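Local coordinates for proline iminopeptidase-related protein (PDB 2YYS), which is of unknown function but belongs to the peptidase S33 family of alpha/beta hydrolases and may be a peptidase, at residues L28-G33 / V55-Q60; V129-L134 / G204-D209; P220-V225 / P246-P251. All blocks are in the same frame, centred on the assembly; numbering follows the deposited sequence.

How the contacts relate
Contacts 1 and 3 join neighbouring parallel strands at different places in one mixed sheet: contact 1 pairs strands 27-31 and 54-58, contact 3 pairs 221-226 with 247-250, an outermost strand. Their centres lie about 19 Å apart, with strands 97-102 and 119-125 between them. Contact 2 sits beyond the sheet, about 22 Å from contact 1 and about 21 Å from contact 3 between centres, where the mainly helical region after strand 119-125 starts and finishes. Nearest atoms stay about 8 to 9 Å apart for every pair. The loop ends of contact 1 run toward contact 2, where a glycerol, probably from the crystallisation liquor, lies about 5 Å from the Trp206 side chain.

Contact 1: residues L28-G33 / V55-Q60; sequences LFVLHG and VVYFDQ
Residues 28-31 and 55-58 run as neighbouring parallel strands, axes 4.8 Å apart and turned 22°. Val56 N donates to Leu28 O at 2.9 Å and Val30 N to Val56 O at 3.0 Å. Phe29 and Val56 point the same way, and Val56 CB lies 4.0 Å from the centroid of the Phe29 ring, over its face, in a CH-pi contact. Val30 projects to the other side of the sheet, where its CG2 rests 3.7 Å from Val55 CG1 and touches Tyr57 CD1. Leu31 CD2 meets CZ of Phe58 alongside.

Further along, the Gln60 amide lies flat on the imidazole of His32, the planes 5° apart and Gln60 NE2 3.3 Å above the middle of the ring. With chi1 at 70°, His32 holds its ring back toward segment 55-60, edge-on to the Phe58 carbonyl; the bond from His32 ND1 to Phe58 O is weak at 3.4 Å. Gln60 NE2 donates to His32 O at 3.0 Å and to water 1, which also bonds Val30 O, His32 N and Phe58 O. Water 2 joins His32 O to Gln60 OE1. Water 1 and the Gln60 amide meet the backbone polar atoms where the strands part, and the stacked amide sets the imidazole's rotation. His32 opens the HGGPG motif, part of the oxyanion hole in proline iminopeptidases; a like role here is only inferred.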
loop_
_atom_site.group_PDB
_atom_site.type_symbol
_atom_site.label_atom_id
_atom_site.label_comp_id
_atom_site.label_asym_id
_atom_site.label_seq_id
_atom_site.Cartn_x
_atom_site.Cartn_y
_atom_site.Cartn_z
ATOM N N LEU A 28 13.490 1.002 6.353
ATOM C CA LEU A 28 12.140 1.218 5.829
ATOM C C LEU A 28 11.434 -0.101 5.677
ATOM O O LEU A 28 12.017 -1.046 5.146
ATOM C CB LEU A 28 12.197 1.879 4.447
ATOM C CG LEU A 28 12.879 3.234 4.436
ATOM C CD1 LEU A 28 13.138 3.696 3.025
ATOM C CD2 LEU A 28 12.013 4.244 5.186
ATOM N N PHE A 29 10.185 -0.161 6.139
ATOM C CA PHE A 29 9.326 -1.307 5.933
ATOM C C PHE A 29 8.307 -0.985 4.849
ATOM O O PHE A 29 7.740 0.112 4.823
ATOM C CB PHE A 29 8.645 -1.690 7.247
ATOM C CG PHE A 29 9.551 -2.440 8.178
ATOM C CD1 PHE A 29 9.352 -3.773 8.435
ATOM C CD2 PHE A 29 10.645 -1.814 8.741
ATOM C CE1 PHE A 29 10.207 -4.469 9.276
ATOM C CE2 PHE A 29 11.504 -2.509 9.578
ATOM C CZ PHE A 29 11.289 -3.833 9.835
ATOM N N VAL A 30 8.079 -1.942 3.953
ATOM C CA VAL A 30 7.204 -1.731 2.805
ATOM C C VAL A 30 5.894 -2.449 3.044
ATOM O O VAL A 30 5.875 -3.639 3.355
ATOM C CB VAL A 30 7.862 -2.206 1.509
ATOM C CG1 VAL A 30 6.950 -1.987 0.287
ATOM C CG2 VAL A 30 9.154 -1.463 1.310
ATOM N N LEU A 31 4.801 -1.699 2.933
ATOM C CA LEU A 31 3.461 -2.226 3.136
ATOM C C LEU A 31 2.691 -2.228 1.807
ATOM O O LEU A 31 2.225 -1.180 1.342
ATOM C CB LEU A 31 2.741 -1.404 4.211
ATOM C CG LEU A 31 3.270 -1.629 5.635
ATOM C CD1 LEU A 31 2.787 -0.541 6.592
ATOM C CD2 LEU A 31 2.850 -3.003 6.147
ATOM N N HIS A 32 2.572 -3.398 1.183
ATOM C CA HIS A 32 1.823 -3.521 -0.070
ATOM C C HIS A 32 0.309 -3.403 0.171
ATOM O O HIS A 32 -0.172 -3.415 1.314
ATOM C CB HIS A 32 2.129 -4.850 -0.773
ATOM C CG HIS A 32 1.564 -6.031 -0.058
ATOM N ND1 HIS A 32 2.342 -6.894 0.682
ATOM C CD2 HIS A 32 0.292 -6.461 0.078
ATOM C CE1 HIS A 32 1.569 -7.813 1.226
ATOM N NE2 HIS A 32 0.319 -7.575 0.876
ATOM N N GLY A 33 -0.431 -3.354 -0.926
ATOM C CA GLY A 33 -1.864 -3.161 -0.895
ATOM C C GLY A 33 -2.619 -4.448 -1.129
ATOM O O GLY A 33 -2.068 -5.525 -1.012
ATOM N N VAL A 55 15.912 -1.940 3.456
ATOM C CA VAL A 55 14.521 -2.034 3.066
ATOM C C VAL A 55 14.007 -3.459 3.296
ATOM O O VAL A 55 14.564 -4.438 2.786
ATOM C CB VAL A 55 14.324 -1.656 1.597
ATOM C CG1 VAL A 55 12.849 -1.521 1.292
ATOM C CG2 VAL A 55 15.048 -0.380 1.276
ATOM N N VAL A 56 12.923 -3.549 4.047
ATOM C CA VAL A 56 12.302 -4.819 4.353
ATOM C C VAL A 56 11.019 -4.910 3.531
ATOM O O VAL A 56 9.976 -4.324 3.892
ATOM C CB VAL A 56 12.024 -4.929 5.867
ATOM C CG1 VAL A 56 11.430 -6.279 6.208
ATOM C CG2 VAL A 56 13.295 -4.708 6.637
ATOM N N TYR A 57 11.118 -5.574 2.387
ATOM C CA TYR A 57 9.945 -5.907 1.594
ATOM C C TYR A 57 9.384 -7.184 2.179
ATOM O O TYR A 57 10.126 -8.110 2.470
ATOM C CB TYR A 57 10.283 -6.109 0.108
ATOM C CG TYR A 57 11.059 -4.981 -0.538
ATOM C CD1 TYR A 57 10.410 -3.913 -1.135
ATOM C CD2 TYR A 57 12.448 -4.998 -0.571
ATOM C CE1 TYR A 57 11.131 -2.880 -1.739
ATOM C CE2 TYR A 57 13.170 -3.982 -1.166
ATOM C CZ TYR A 57 12.507 -2.923 -1.750
ATOM O OH TYR A 57 13.242 -1.903 -2.334
ATOM N N PHE A 58 8.085 -7.221 2.407
ATOM C CA PHE A 58 7.460 -8.450 2.849
ATOM C C PHE A 58 6.055 -8.603 2.328
ATOM O O PHE A 58 5.384 -7.617 1.990
ATOM C CB PHE A 58 7.529 -8.598 4.379
ATOM C CG PHE A 58 6.645 -7.655 5.147
ATOM C CD1 PHE A 58 5.462 -8.102 5.704
ATOM C CD2 PHE A 58 7.041 -6.346 5.391
ATOM C CE1 PHE A 58 4.657 -7.254 6.436
ATOM C CE2 PHE A 58 6.235 -5.481 6.131
ATOM C CZ PHE A 58 5.048 -5.930 6.656
ATOM N N ASP A 59 5.636 -9.858 2.226
ATOM C CA ASP A 59 4.273 -10.177 1.910
ATOM C C ASP A 59 3.555 -10.412 3.231
ATOM O O ASP A 59 4.048 -11.126 4.103
ATOM C CB ASP A 59 4.180 -11.426 1.037
ATOM C CG ASP A 59 4.713 -11.218 -0.355
ATOM O OD1 ASP A 59 5.219 -10.113 -0.669
ATOM O OD2 ASP A 59 4.670 -12.131 -1.210
ATOM N N GLN A 60 2.372 -9.834 3.347
ATOM C CA GLN A 60 1.595 -9.857 4.564
ATOM C C GLN A 60 1.065 -11.264 4.828
ATOM O O GLN A 60 1.162 -12.170 3.981
ATOM C CB GLN A 60 0.472 -8.813 4.497
ATOM C CG GLN A 60 0.995 -7.371 4.655
ATOM C CD GLN A 60 0.187 -6.332 3.880
ATOM O OE1 GLN A 60 -1.026 -6.467 3.744
ATOM N NE2 GLN A 60 0.862 -5.300 3.369
HETATM O O HOH W 1 3.798 -5.508 3.011
HETATM O O HOH W 2 -2.664 -4.780 2.282
#

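Contact 2: residues V129-L134 / G204-D209; sequences VNFPWL and GLWRLD
Phe131 packs one face on Leu205 and its edge on Trp206. Its CG lies opposite the carbonyl carbon, chi1 -80°, which directs the ring to both. Leu205 CG sits 4.0 Å from the centroid of the Phe131 ring, nearly straight above it, and both Leu205 methyls reach the same face. The ring turns its CD1 edge onto the face of the Trp206 six-membered ring in a T-shaped stack, planes at 88° and centroids 5.4 Å apart. Leu134 CG reaches the indole at its edge, 3.9 Å from Trp206 CZ3.

A backbone bond holds Phe131 beside segment 204-209: Phe131 N donates to Leu208 O at 3.0 Å. The Asn130 amide and the Asp209 carboxylate lie stacked, 18° from parallel, without a hydrogen bond. Asn130 is the N-cap of helix 131-141, its OD1 accepting from Trp133 N, which sits above the carbonyl plane, while its ND2 goes to Tyr235; Asp209 OD1 binds Thr211.

Further out, Gly204 ends helix 195-202 in a Schellman motif, before the 3-10 turn of Leu205 and Trp206. The largely helical, strand-free residues between the segments are consistent with the contact joining both ends of a cap inserted after strand 119-125, as in S33 alpha/beta hydrolases.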
loop_
_atom_site.group_PDB
_atom_site.type_symbol
_atom_site.label_atom_id
_atom_site.label_comp_id
_atom_site.label_asym_id
_atom_site.label_seq_id
_atom_site.Cartn_x
_atom_site.Cartn_y
_atom_site.Cartn_z
ATOM N N VAL A 129 -8.047 4.859 1.802
ATOM C CA VAL A 129 -8.533 4.964 3.168
ATOM C C VAL A 129 -10.052 4.895 3.303
ATOM O O VAL A 129 -10.553 4.573 4.367
ATOM C CB VAL A 129 -8.051 6.261 3.838
ATOM C CG1 VAL A 129 -6.525 6.330 3.863
ATOM C CG2 VAL A 129 -8.620 7.476 3.147
ATOM N N ASN A 130 -10.771 5.233 2.239
ATOM C CA ASN A 130 -12.219 5.311 2.257
ATOM C C ASN A 130 -12.771 4.308 1.259
ATOM O O ASN A 130 -12.833 4.578 0.065
ATOM C CB ASN A 130 -12.694 6.737 1.923
ATOM C CG ASN A 130 -14.202 6.907 2.117
ATOM O OD1 ASN A 130 -14.941 5.934 2.098
ATOM N ND2 ASN A 130 -14.653 8.147 2.307
ATOM N N PHE A 131 -13.159 3.140 1.758
ATOM C CA PHE A 131 -13.661 2.076 0.903
ATOM C C PHE A 131 -15.069 2.325 0.361
ATOM O O PHE A 131 -15.324 1.992 -0.791
ATOM C CB PHE A 131 -13.534 0.714 1.589
ATOM C CG PHE A 131 -12.148 0.151 1.511
ATOM C CD1 PHE A 131 -11.793 -0.713 0.478
ATOM C CD2 PHE A 131 -11.181 0.525 2.427
ATOM C CE1 PHE A 131 -10.501 -1.214 0.378
ATOM C CE2 PHE A 131 -9.883 0.031 2.328
ATOM C CZ PHE A 131 -9.549 -0.843 1.300
ATOM N N PRO A 132 -15.993 2.878 1.149
ATOM C CA PRO A 132 -17.260 3.330 0.562
ATOM C C PRO A 132 -17.067 4.254 -0.632
ATOM O O PRO A 132 -17.800 4.129 -1.586
ATOM C CB PRO A 132 -17.958 4.053 1.722
ATOM C CG PRO A 132 -17.469 3.306 2.934
ATOM C CD PRO A 132 -15.992 3.029 2.612
ATOM N N TRP A 133 -16.100 5.159 -0.571
ATOM C CA TRP A 133 -15.791 6.041 -1.703
ATOM C C TRP A 133 -15.321 5.227 -2.915
ATOM O O TRP A 133 -15.777 5.446 -4.034
ATOM C CB TRP A 133 -14.722 7.074 -1.311
ATOM C CG TRP A 133 -14.314 7.971 -2.433
ATOM C CD1 TRP A 133 -14.972 9.089 -2.877
ATOM C CD2 TRP A 133 -13.166 7.817 -3.282
ATOM N NE1 TRP A 133 -14.299 9.642 -3.944
ATOM C CE2 TRP A 133 -13.191 8.881 -4.218
ATOM C CE3 TRP A 133 -12.108 6.892 -3.342
ATOM C CZ2 TRP A 133 -12.207 9.041 -5.197
ATOM C CZ3 TRP A 133 -11.129 7.049 -4.320
ATOM C CH2 TRP A 133 -11.186 8.121 -5.235
ATOM N N LEU A 134 -14.413 4.282 -2.687
ATOM C CA LEU A 134 -13.917 3.425 -3.764
ATOM C C LEU A 134 -15.034 2.615 -4.400
ATOM O O LEU A 134 -15.051 2.419 -5.618
ATOM C CB LEU A 134 -12.814 2.496 -3.248
ATOM C CG LEU A 134 -12.130 1.551 -4.242
ATOM C CD1 LEU A 134 -11.637 2.287 -5.489
ATOM C CD2 LEU A 134 -10.969 0.823 -3.578
ATOM N N GLY A 204 -16.072 -7.044 6.601
ATOM C CA GLY A 204 -16.635 -5.713 6.389
ATOM C C GLY A 204 -15.686 -4.628 5.872
ATOM O O GLY A 204 -15.886 -3.438 6.156
ATOM N N LEU A 205 -14.672 -5.019 5.098
ATOM C CA LEU A 205 -13.667 -4.071 4.611
ATOM C C LEU A 205 -14.274 -2.955 3.767
ATOM O O LEU A 205 -13.853 -1.815 3.861
ATOM C CB LEU A 205 -12.596 -4.776 3.773
ATOM C CG LEU A 205 -11.483 -3.864 3.207
ATOM C CD1 LEU A 205 -10.616 -3.314 4.318
ATOM C CD2 LEU A 205 -10.621 -4.605 2.215
ATOM N N TRP A 206 -15.251 -3.289 2.944
ATOM C CA TRP A 206 -15.896 -2.291 2.094
ATOM C C TRP A 206 -16.737 -1.240 2.829
ATOM O O TRP A 206 -17.092 -0.225 2.237
ATOM C CB TRP A 206 -16.685 -2.977 0.983
ATOM C CG TRP A 206 -15.746 -3.536 0.007
ATOM C CD1 TRP A 206 -15.259 -4.808 -0.026
ATOM C CD2 TRP A 206 -15.096 -2.831 -1.046
ATOM N NE1 TRP A 206 -14.361 -4.947 -1.055
ATOM C CE2 TRP A 206 -14.238 -3.744 -1.698
ATOM C CE3 TRP A 206 -15.149 -1.514 -1.511
ATOM C CZ2 TRP A 206 -13.452 -3.384 -2.798
ATOM C CZ3 TRP A 206 -14.368 -1.159 -2.602
ATOM C CH2 TRP A 206 -13.530 -2.091 -3.230
ATOM N N ARG A 207 -17.026 -1.476 4.106
ATOM C CA ARG A 207 -17.640 -0.456 4.959
ATOM C C ARG A 207 -16.609 0.445 5.640
ATOM O O ARG A 207 -16.972 1.442 6.245
ATOM C CB ARG A 207 -18.541 -1.106 6.021
ATOM C CG ARG A 207 -19.701 -1.901 5.433
ATOM C CD ARG A 207 -20.719 -2.387 6.470
ATOM N NE ARG A 207 -20.089 -3.152 7.548
ATOM C CZ ARG A 207 -19.909 -4.485 7.564
ATOM N NH1 ARG A 207 -20.296 -5.253 6.550
ATOM N NH2 ARG A 207 -19.327 -5.056 8.613
ATOM N N LEU A 208 -15.328 0.099 5.553
ATOM C CA LEU A 208 -14.311 0.828 6.303
ATOM C C LEU A 208 -14.019 2.191 5.684
ATOM O O LEU A 208 -13.507 2.282 4.572
ATOM C CB LEU A 208 -13.012 0.027 6.424
ATOM C CG LEU A 208 -11.854 0.792 7.083
ATOM C CD1 LEU A 208 -12.176 1.168 8.544
ATOM C CD2 LEU A 208 -10.571 -0.018 6.998
ATOM N N ASP A 209 -14.355 3.241 6.418
ATOM C CA ASP A 209 -13.897 4.581 6.110
ATOM C C ASP A 209 -12.971 5.058 7.218
ATOM O O ASP A 209 -13.419 5.504 8.265
ATOM C CB ASP A 209 -15.081 5.535 5.960
ATOM C CG ASP A 209 -14.652 6.945 5.634
ATOM O OD1 ASP A 209 -13.492 7.139 5.207
ATOM O OD2 ASP A 209 -15.413 7.924 5.769
#

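Contact 3: residues P220-V225 / P246-P251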
loop_
_atom_site.group_PDB
_atom_site.type_symbol
_atom_site.label_atom_id
_atom_site.label_comp_id
_atom_site.label_asym_id
_atom_site.label_seq_id
_atom_site.Cartn_x
_atom_site.Cartn_y
_atom_site.Cartn_z
ATOM N N PRO A 220 7.244 13.296 9.817
ATOM C CA PRO A 220 7.229 13.488 8.362
ATOM C C PRO A 220 6.394 12.444 7.617
ATOM O O PRO A 220 6.604 11.248 7.767
ATOM C CB PRO A 220 8.704 13.377 7.965
ATOM C CG PRO A 220 9.445 12.961 9.159
ATOM C CD PRO A 220 8.602 13.096 10.346
ATOM N N LEU A 221 5.470 12.940 6.804
ATOM C CA LEU A 221 4.509 12.138 6.070
ATOM C C LEU A 221 4.338 12.792 4.695
ATOM O O LEU A 221 4.209 14.015 4.604
ATOM C CB LEU A 221 3.191 12.131 6.848
ATOM C CG LEU A 221 2.213 10.958 6.812
ATOM C CD1 LEU A 221 2.877 9.660 7.080
ATOM C CD2 LEU A 221 1.135 11.174 7.864
ATOM N N TYR A 222 4.341 11.990 3.638
ATOM C CA TYR A 222 4.200 12.490 2.273
ATOM C C TYR A 222 3.183 11.633 1.535
ATOM O O TYR A 222 3.133 10.419 1.727
ATOM C CB TYR A 222 5.539 12.396 1.530
ATOM C CG TYR A 222 6.143 13.710 1.093
ATOM C CD1 TYR A 222 6.683 14.581 2.034
ATOM C CD2 TYR A 222 6.195 14.075 -0.266
ATOM C CE1 TYR A 222 7.259 15.793 1.650
ATOM C CE2 TYR A 222 6.769 15.297 -0.671
ATOM C CZ TYR A 222 7.302 16.155 0.300
ATOM O OH TYR A 222 7.884 17.367 -0.050
ATOM N N VAL A 223 2.400 12.266 0.678
ATOM C CA VAL A 223 1.453 11.577 -0.168
ATOM C C VAL A 223 1.863 11.800 -1.622
ATOM O O VAL A 223 2.045 12.933 -2.056
ATOM C CB VAL A 223 0.014 12.079 0.048
ATOM C CG1 VAL A 223 -0.934 11.402 -0.918
ATOM C CG2 VAL A 223 -0.433 11.843 1.499
ATOM N N LEU A 224 2.024 10.698 -2.344
ATOM C CA LEU A 224 2.300 10.694 -3.779
ATOM C C LEU A 224 1.207 9.899 -4.445
ATOM O O LEU A 224 0.922 8.776 -4.035
ATOM C CB LEU A 224 3.624 9.994 -4.089
ATOM C CG LEU A 224 4.928 10.775 -4.093
ATOM C CD1 LEU A 224 5.196 11.391 -2.757
ATOM C CD2 LEU A 224 6.077 9.844 -4.484
ATOM N N VAL A 225 0.610 10.459 -5.485
ATOM C CA VAL A 225 -0.517 9.814 -6.138
ATOM C C VAL A 225 -0.605 10.212 -7.609
ATOM O O VAL A 225 -0.177 11.289 -8.002
ATOM C CB VAL A 225 -1.826 10.161 -5.381
ATOM C CG1 VAL A 225 -2.147 11.649 -5.498
ATOM C CG2 VAL A 225 -2.995 9.309 -5.859
ATOM N N PRO A 246 2.374 17.123 2.783
ATOM C CA PRO A 246 2.525 17.490 1.377
ATOM C C PRO A 246 2.007 16.374 0.458
ATOM O O PRO A 246 2.117 15.176 0.758
ATOM C CB PRO A 246 4.030 17.695 1.222
ATOM C CG PRO A 246 4.518 17.989 2.622
ATOM C CD PRO A 246 3.643 17.202 3.527
ATOM N N ILE A 247 1.396 16.789 -0.639
ATOM C CA ILE A 247 0.908 15.874 -1.655
ATOM C C ILE A 247 1.520 16.265 -2.990
ATOM O O ILE A 247 1.641 17.450 -3.293
ATOM C CB ILE A 247 -0.641 15.875 -1.730
ATOM C CG1 ILE A 247 -1.107 14.828 -2.740
ATOM C CG2 ILE A 247 -1.216 17.300 -2.039
ATOM C CD1 ILE A 247 -2.574 14.513 -2.675
ATOM N N ARG A 248 1.926 15.259 -3.759
ATOM C CA ARG A 248 2.376 15.434 -5.132
ATOM C C ARG A 248 1.498 14.559 -6.006
ATOM O O ARG A 248 1.402 13.352 -5.789
ATOM C CB ARG A 248 3.838 15.017 -5.293
ATOM C CG ARG A 248 4.831 15.814 -4.440
ATOM C CD ARG A 248 4.939 17.284 -4.822
ATOM N NE ARG A 248 5.780 18.036 -3.883
ATOM C CZ ARG A 248 5.343 18.829 -2.895
ATOM N NH1 ARG A 248 4.044 18.993 -2.649
ATOM N NH2 ARG A 248 6.229 19.454 -2.127
ATOM N N VAL A 249 0.856 15.190 -6.980
ATOM C CA VAL A 249 -0.053 14.550 -7.919
ATOM C C VAL A 249 0.641 14.498 -9.288
ATOM O O VAL A 249 0.922 15.531 -9.874
ATOM C CB VAL A 249 -1.377 15.343 -8.016
ATOM C CG1 VAL A 249 -2.386 14.616 -8.873
ATOM C CG2 VAL A 249 -1.960 15.588 -6.613
ATOM N N LEU A 250 0.937 13.300 -9.780
ATOM C CA LEU A 250 1.691 13.147 -11.020
ATOM C C LEU A 250 0.722 13.113 -12.187
ATOM O O LEU A 250 -0.151 12.257 -12.228
ATOM C CB LEU A 250 2.529 11.860 -11.014
ATOM C CG LEU A 250 3.458 11.624 -9.816
ATOM C CD1 LEU A 250 4.439 10.489 -10.091
ATOM C CD2 LEU A 250 4.204 12.887 -9.439
ATOM N N PRO A 251 0.877 14.032 -13.142
ATOM C CA PRO A 251 0.026 14.027 -14.341
ATOM C C PRO A 251 0.129 12.705 -15.082
ATOM O O PRO A 251 1.200 12.080 -15.087
ATOM C CB PRO A 251 0.604 15.151 -15.225
ATOM C CG PRO A 251 1.512 15.955 -14.360
ATOM C CD PRO A 251 1.871 15.124 -13.156
#
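Four backbone hydrogen bonds zip Val223-Val225 to Pro246-Leu250 in parallel register, the strand axes 4.7 Å apart and 13° from exactly aligned. Val223 N donates to Pro246 O at 2.9 Å and Val223 O accepts from Arg248 N; two residues on, Val225 N and Val225 O repeat the pattern with Arg248 O and Leu250 N. Between these bonds, CA-H groups of Ile247 and Val249 lean on the same carbonyls, Ile247 CA standing 3.2 Å from Val223 O.

The apolar contacts on one side of the sheet come from beta-branched residues and cross obliquely. Val223 CG1 meets Ile247 CG1 at 3.9 Å, and the extended Ile247 chain carries CD1 on to Val225 CG1, 4.0 Å away. Val225 CG1, lying between its own N and carbonyl carbon at chi1 66°, also touches Val249 CG2.

This is a beta-alpha-beta crossover at the border of the alpha/beta-hydrolase sheet: helix 236-243 connects the two strands and covers the valine-isoleucine side, Ala240 against Ile247, while Phe265 of helix 262-274 packs on Leu224 and Leu250 across the sheet. Strand 247-250 is an outermost strand, so its other edge has no further strand of this chain beside it.

The aromatic contact lies where the strands begin. Pro246 comes over one face of Tyr222, its CB 3.9 Å from the ring centroid, a CH-pi contact to which Pro246 CG adds by touching Tyr222 CE1 at 3.6 Å.

Arg248 bends at chi2 so that its NH1 hydrogen-bonds Ile247 O at 2.9 Å, well above the plane of that carbonyl. Its guanidinium, 72° from the Tyr222 ring, brings NH2 near Tyr222 OH without a hydrogen bond, and Arg248 NE forms a salt bridge with Glu271 of helix 262-274.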